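Long-range contact in glycoside Hydrolase Family 43_12 (Metagenome, PDB 7JVH), which probably hydrolyses glycosidic bonds in plant cell-wall polysaccharides: residues R396-I408 / T426-Q438. Numbering follows the deposited sequence.
Sequences RWVAMRGPKENFI and TEVQPISALFHRQ
Val428 meets Arg401 where the concanavalin A-like C-terminal domain, a beta sandwich, lays residues 396-408 beside the edge strand 433-437. The CA of Val428 sits over one face of the Arg401 guanidinium, while Val428 CG1 comes within 3.7 Å of Arg401 NE. The chain of Arg401, extended from CG to NE, carries its head past residues 426-438 to a salt bridge from NH2 to Glu467 and a hydrogen bond from NE to Cys115 O. One water ties Arg401 NH1 to Gln429 O, and Pro430 CB packs against Arg401 O at 3.4 Å. At Ser432, CA lies over the centre of the Phe407 ring, a CH-pi contact 3.5 Å from the centroid; Lys404 O approaches the opposite face toward the rim. Cutting Phe407 back to an alanine is likely to open a gap beside Ser432 and Ala433 and leave Ser432 CA without its aromatic platform. Leu434 then pushes CG against Trp397 CE3 and CD2 against Ile408 CD1. Phe435 makes the single antiparallel bridge, a hydrogen-bonded pair with Val398: Val398 N to Phe435 O is 3.0 Å and nearly straight, and Phe435 N returns to Val398 O at 2.8 Å. His436, its CG anti to the backbone N (chi1 -174°), turns its ring edge to the Trp397 face. Finally, at Arg437, whose NE is bonded to Cys60 O, a water accepts from both N and NH1 and donates to Arg396 O.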
loop_
_atom_site.group_PDB
_atom_site.type_symbol
_atom_site.label_atom_id
_atom_site.label_comp_id
_atom_site.label_asym_id
_atom_site.label_seq_id
_atom_site.Cartn_x
_atom_site.Cartn_y
_atom_site.Cartn_z
ATOM N N ARG A 396 -8.297 3.942 7.300
ATOM C CA ARG A 396 -7.604 2.664 7.075
ATOM C C ARG A 396 -8.452 1.649 6.337
ATOM O O ARG A 396 -7.923 0.667 5.817
ATOM C CB ARG A 396 -7.192 2.022 8.399
ATOM C CG ARG A 396 -5.839 2.453 8.903
ATOM C CD ARG A 396 -5.640 1.964 10.329
ATOM N NE ARG A 396 -6.594 2.588 11.245
ATOM C CZ ARG A 396 -6.464 2.601 12.564
ATOM N NH1 ARG A 396 -5.469 1.957 13.142
ATOM N NH2 ARG A 396 -7.387 3.197 13.301
ATOM N N TRP A 397 -9.771 1.876 6.325
ATOM C CA TRP A 397 -10.728 0.978 5.714
ATOM C C TRP A 397 -10.868 1.268 4.230
ATOM O O TRP A 397 -11.160 2.386 3.839
ATOM C CB TRP A 397 -12.063 1.105 6.422
ATOM C CG TRP A 397 -11.974 0.586 7.808
ATOM C CD1 TRP A 397 -11.848 1.320 8.948
ATOM C CD2 TRP A 397 -11.958 -0.790 8.206
ATOM N NE1 TRP A 397 -11.761 0.487 10.032
ATOM C CE2 TRP A 397 -11.826 -0.814 9.603
ATOM C CE3 TRP A 397 -12.029 -2.001 7.513
ATOM C CZ2 TRP A 397 -11.780 -2.004 10.327
ATOM C CZ3 TRP A 397 -11.981 -3.191 8.234
ATOM C CH2 TRP A 397 -11.870 -3.178 9.631
ATOM N N VAL A 398 -10.647 0.233 3.415
ATOM C CA VAL A 398 -10.723 0.317 1.965
ATOM C C VAL A 398 -11.711 -0.709 1.420
ATOM O O VAL A 398 -12.020 -1.712 2.082
ATOM C CB VAL A 398 -9.342 0.070 1.316
ATOM C CG1 VAL A 398 -8.370 1.189 1.690
ATOM C CG2 VAL A 398 -8.774 -1.299 1.694
ATOM N N ALA A 399 -12.207 -0.439 0.206
ATOM C CA ALA A 399 -13.029 -1.366 -0.560
ATOM C C ALA A 399 -12.230 -1.735 -1.805
ATOM O O ALA A 399 -11.312 -1.015 -2.192
ATOM C CB ALA A 399 -14.341 -0.717 -0.931
HETATM N N MSE A 400 -12.562 -2.877 -2.413
HETATM C CA MSE A 400 -11.944 -3.316 -3.654
HETATM C C MSE A 400 -12.774 -2.824 -4.835
HETATM O O MSE A 400 -13.966 -3.093 -4.896
HETATM C CB MSE A 400 -11.828 -4.843 -3.686
HETATM C CG MSE A 400 -10.842 -5.412 -2.681
HETATM SE SE MSE A 400 -9.009 -4.826 -3.049
HETATM C CE MSE A 400 -8.761 -5.080 -4.989
ATOM N N ARG A 401 -12.132 -2.083 -5.745
ATOM C CA ARG A 401 -12.687 -1.770 -7.057
ATOM C C ARG A 401 -13.934 -0.868 -7.069
ATOM O O ARG A 401 -14.697 -0.872 -8.030
ATOM C CB ARG A 401 -12.968 -3.061 -7.847
ATOM C CG ARG A 401 -11.753 -3.967 -7.999
ATOM C CD ARG A 401 -12.019 -5.118 -8.942
ATOM N NE ARG A 401 -10.772 -5.733 -9.383
ATOM C CZ ARG A 401 -10.211 -6.810 -8.831
ATOM N NH1 ARG A 401 -10.755 -7.424 -7.795
ATOM N NH2 ARG A 401 -9.078 -7.289 -9.348
ATOM N N GLY A 402 -14.118 -0.066 -6.014
ATOM C CA GLY A 402 -15.246 0.844 -5.926
ATOM C C GLY A 402 -15.402 1.479 -4.551
ATOM O O GLY A 402 -14.745 1.069 -3.597
ATOM N N PRO A 403 -16.287 2.489 -4.407
ATOM C CA PRO A 403 -16.491 3.150 -3.117
ATOM C C PRO A 403 -17.387 2.349 -2.174
ATOM O O PRO A 403 -18.336 1.700 -2.623
ATOM C CB PRO A 403 -17.160 4.476 -3.504
ATOM C CG PRO A 403 -17.817 4.206 -4.819
ATOM C CD PRO A 403 -17.114 3.050 -5.482
ATOM N N LYS A 404 -17.072 2.407 -0.877
ATOM C CA LYS A 404 -17.854 1.786 0.191
ATOM C C LYS A 404 -19.235 2.415 0.334
ATOM O O LYS A 404 -20.179 1.768 0.807
ATOM C CB LYS A 404 -17.106 1.881 1.525
ATOM C CG LYS A 404 -16.972 3.288 2.067
ATOM C CD LYS A 404 -15.984 3.370 3.215
ATOM C CE LYS A 404 -15.892 4.769 3.774
ATOM N NZ LYS A 404 -14.845 5.479 3.015
ATOM N N GLU A 405 -19.337 3.682 -0.090
ATOM C CA GLU A 405 -20.590 4.445 -0.082
ATOM C C GLU A 405 -21.706 3.784 -0.893
ATOM O O GLU A 405 -22.877 4.008 -0.608
ATOM C CB GLU A 405 -20.370 5.873 -0.584
ATOM C CG GLU A 405 -19.620 6.775 0.390
ATOM C CD GLU A 405 -18.146 6.451 0.490
ATOM O OE1 GLU A 405 -17.606 5.770 -0.432
ATOM O OE2 GLU A 405 -17.521 6.860 1.500
ATOM N N ASN A 406 -21.338 2.970 -1.886
ATOM C CA ASN A 406 -22.302 2.208 -2.681
ATOM C C ASN A 406 -22.956 1.021 -1.966
ATOM O O ASN A 406 -23.885 0.430 -2.509
ATOM C CB ASN A 406 -21.641 1.684 -3.972
ATOM C CG ASN A 406 -21.299 2.778 -4.950
ATOM O OD1 ASN A 406 -21.753 3.910 -4.829
ATOM N ND2 ASN A 406 -20.488 2.433 -5.931
ATOM N N PHE A 407 -22.444 0.657 -0.783
ATOM C CA PHE A 407 -22.969 -0.484 -0.030
ATOM C C PHE A 407 -22.890 -0.444 1.497
ATOM O O PHE A 407 -23.197 -1.443 2.132
ATOM C CB PHE A 407 -22.311 -1.778 -0.528
ATOM C CG PHE A 407 -20.826 -1.847 -0.301
ATOM C CD1 PHE A 407 -20.309 -2.412 0.853
ATOM C CD2 PHE A 407 -19.946 -1.386 -1.267
ATOM C CE1 PHE A 407 -18.935 -2.483 1.050
ATOM C CE2 PHE A 407 -18.577 -1.462 -1.077
ATOM C CZ PHE A 407 -18.069 -1.999 0.081
ATOM N N ILE A 408 -22.460 0.690 2.069
ATOM C CA ILE A 408 -22.362 0.862 3.522
ATOM C C ILE A 408 -23.173 2.066 3.984
ATOM O O ILE A 408 -23.191 3.095 3.316
ATOM C CB ILE A 408 -20.880 0.975 3.984
ATOM C CG1 ILE A 408 -20.384 -0.373 4.516
ATOM C CG2 ILE A 408 -20.696 2.019 5.077
ATOM C CD1 ILE A 408 -18.930 -0.678 4.258
ATOM N N THR A 426 -15.182 -13.696 -6.422
ATOM C CA THR A 426 -14.192 -14.147 -7.392
ATOM C C THR A 426 -14.115 -13.271 -8.653
ATOM O O THR A 426 -13.326 -13.549 -9.544
ATOM C CB THR A 426 -14.502 -15.600 -7.805
ATOM O OG1 THR A 426 -15.805 -15.658 -8.408
ATOM C CG2 THR A 426 -14.437 -16.511 -6.603
ATOM N N GLU A 427 -14.936 -12.215 -8.696
ATOM C CA GLU A 427 -15.119 -11.398 -9.875
ATOM C C GLU A 427 -14.260 -10.162 -9.857
ATOM O O GLU A 427 -14.037 -9.582 -8.803
ATOM C CB GLU A 427 -16.576 -10.980 -10.003
ATOM C CG GLU A 427 -17.510 -12.128 -10.325
ATOM C CD GLU A 427 -18.940 -11.689 -10.487
ATOM O OE1 GLU A 427 -19.210 -10.765 -11.277
ATOM O OE2 GLU A 427 -19.800 -12.280 -9.817
ATOM N N VAL A 428 -13.806 -9.744 -11.056
ATOM C CA VAL A 428 -13.093 -8.493 -11.244
ATOM C C VAL A 428 -14.164 -7.401 -11.379
ATOM O O VAL A 428 -14.439 -6.875 -12.451
ATOM C CB VAL A 428 -12.159 -8.565 -12.464
ATOM C CG1 VAL A 428 -11.419 -7.246 -12.680
ATOM C CG2 VAL A 428 -11.206 -9.752 -12.313
ATOM N N GLN A 429 -14.760 -7.060 -10.234
ATOM C CA GLN A 429 -15.909 -6.166 -10.131
ATOM C C GLN A 429 -15.852 -5.574 -8.730
ATOM O O GLN A 429 -15.146 -6.098 -7.874
ATOM C CB GLN A 429 -17.215 -6.972 -10.274
ATOM C CG GLN A 429 -17.479 -7.551 -11.657
ATOM C CD GLN A 429 -17.783 -6.477 -12.668
ATOM O OE1 GLN A 429 -18.732 -5.716 -12.469
ATOM N NE2 GLN A 429 -17.000 -6.404 -13.775
ATOM N N PRO A 430 -16.581 -4.475 -8.442
ATOM C CA PRO A 430 -16.703 -4.000 -7.059
ATOM C C PRO A 430 -17.494 -5.009 -6.218
ATOM O O PRO A 430 -18.510 -5.495 -6.685
ATOM C CB PRO A 430 -17.470 -2.674 -7.200
ATOM C CG PRO A 430 -18.114 -2.729 -8.545
ATOM C CD PRO A 430 -17.294 -3.637 -9.418
ATOM N N ILE A 431 -16.997 -5.325 -5.016
ATOM C CA ILE A 431 -17.672 -6.229 -4.078
ATOM C C ILE A 431 -17.988 -5.506 -2.762
ATOM O O ILE A 431 -17.277 -4.594 -2.370
ATOM C CB ILE A 431 -16.869 -7.522 -3.807
ATOM C CG1 ILE A 431 -15.471 -7.227 -3.277
ATOM C CG2 ILE A 431 -16.762 -8.341 -5.074
ATOM C CD1 ILE A 431 -14.678 -8.468 -2.926
ATOM N N SER A 432 -19.085 -5.911 -2.121
ATOM C CA SER A 432 -19.572 -5.285 -0.901
ATOM C C SER A 432 -18.828 -5.865 0.296
ATOM O O SER A 432 -19.326 -6.746 0.980
ATOM C CB SER A 432 -21.084 -5.469 -0.759
ATOM O OG SER A 432 -21.448 -6.796 -1.070
ATOM N N ALA A 433 -17.616 -5.362 0.513
ATOM C CA ALA A 433 -16.735 -5.764 1.589
ATOM C C ALA A 433 -15.824 -4.589 1.988
ATOM O O ALA A 433 -15.399 -3.816 1.148
ATOM C CB ALA A 433 -15.919 -6.965 1.167
ATOM N N LEU A 434 -15.568 -4.450 3.294
ATOM C CA LEU A 434 -14.681 -3.425 3.833
ATOM C C LEU A 434 -13.473 -4.115 4.436
ATOM O O LEU A 434 -13.625 -5.084 5.176
ATOM C CB LEU A 434 -15.391 -2.548 4.864
ATOM C CG LEU A 434 -14.822 -1.156 5.101
ATOM C CD1 LEU A 434 -14.793 -0.342 3.825
ATOM C CD2 LEU A 434 -15.627 -0.445 6.176
ATOM N N PHE A 435 -12.273 -3.611 4.093
ATOM C CA PHE A 435 -11.028 -4.312 4.317
ATOM C C PHE A 435 -10.018 -3.481 5.096
ATOM O O PHE A 435 -9.964 -2.251 4.989
ATOM C CB PHE A 435 -10.387 -4.720 2.994
ATOM C CG PHE A 435 -11.053 -5.893 2.322
ATOM C CD1 PHE A 435 -11.010 -7.159 2.893
ATOM C CD2 PHE A 435 -11.707 -5.733 1.098
ATOM C CE1 PHE A 435 -11.608 -8.230 2.277
ATOM C CE2 PHE A 435 -12.310 -6.810 0.476
ATOM C CZ PHE A 435 -12.259 -8.062 1.054
ATOM N N HIS A 436 -9.204 -4.205 5.870
ATOM C CA HIS A 436 -8.121 -3.690 6.666
ATOM C C HIS A 436 -6.902 -4.463 6.201
ATOM O O HIS A 436 -6.961 -5.688 6.072
ATOM C CB HIS A 436 -8.396 -3.966 8.142
ATOM C CG HIS A 436 -7.403 -3.342 9.075
ATOM N ND1 HIS A 436 -6.113 -3.812 9.208
ATOM C CD2 HIS A 436 -7.511 -2.288 9.922
ATOM C CE1 HIS A 436 -5.477 -3.074 10.098
ATOM N NE2 HIS A 436 -6.300 -2.143 10.541
ATOM N N ARG A 437 -5.799 -3.746 5.944
ATOM C CA ARG A 437 -4.560 -4.360 5.513
ATOM C C ARG A 437 -4.035 -5.305 6.578
ATOM O O ARG A 437 -4.152 -5.031 7.775
ATOM C CB ARG A 437 -3.512 -3.279 5.237
ATOM C CG ARG A 437 -3.818 -2.403 4.032
ATOM C CD ARG A 437 -2.955 -1.169 4.088
ATOM N NE ARG A 437 -3.072 -0.244 2.964
ATOM C CZ ARG A 437 -4.086 0.600 2.779
ATOM N NH1 ARG A 437 -5.137 0.629 3.594
ATOM N NH2 ARG A 437 -4.071 1.431 1.755
ATOM N N GLN A 438 -3.479 -6.439 6.137
ATOM C CA GLN A 438 -2.740 -7.339 7.014
ATOM C C GLN A 438 -1.407 -6.650 7.310
ATOM O O GLN A 438 -0.528 -6.555 6.434
ATOM C CB GLN A 438 -2.526 -8.703 6.376
ATOM C CG GLN A 438 -1.710 -9.654 7.224
ATOM C CD GLN A 438 -1.838 -11.123 6.816
ATOM O OE1 GLN A 438 -2.635 -11.471 5.956
ATOM N NE2 GLN A 438 -1.060 -11.987 7.459
HETATM O O HOH W 1 -5.905 -0.885 5.946
HETATM O O HOH W 2 -13.189 -7.155 -6.058
#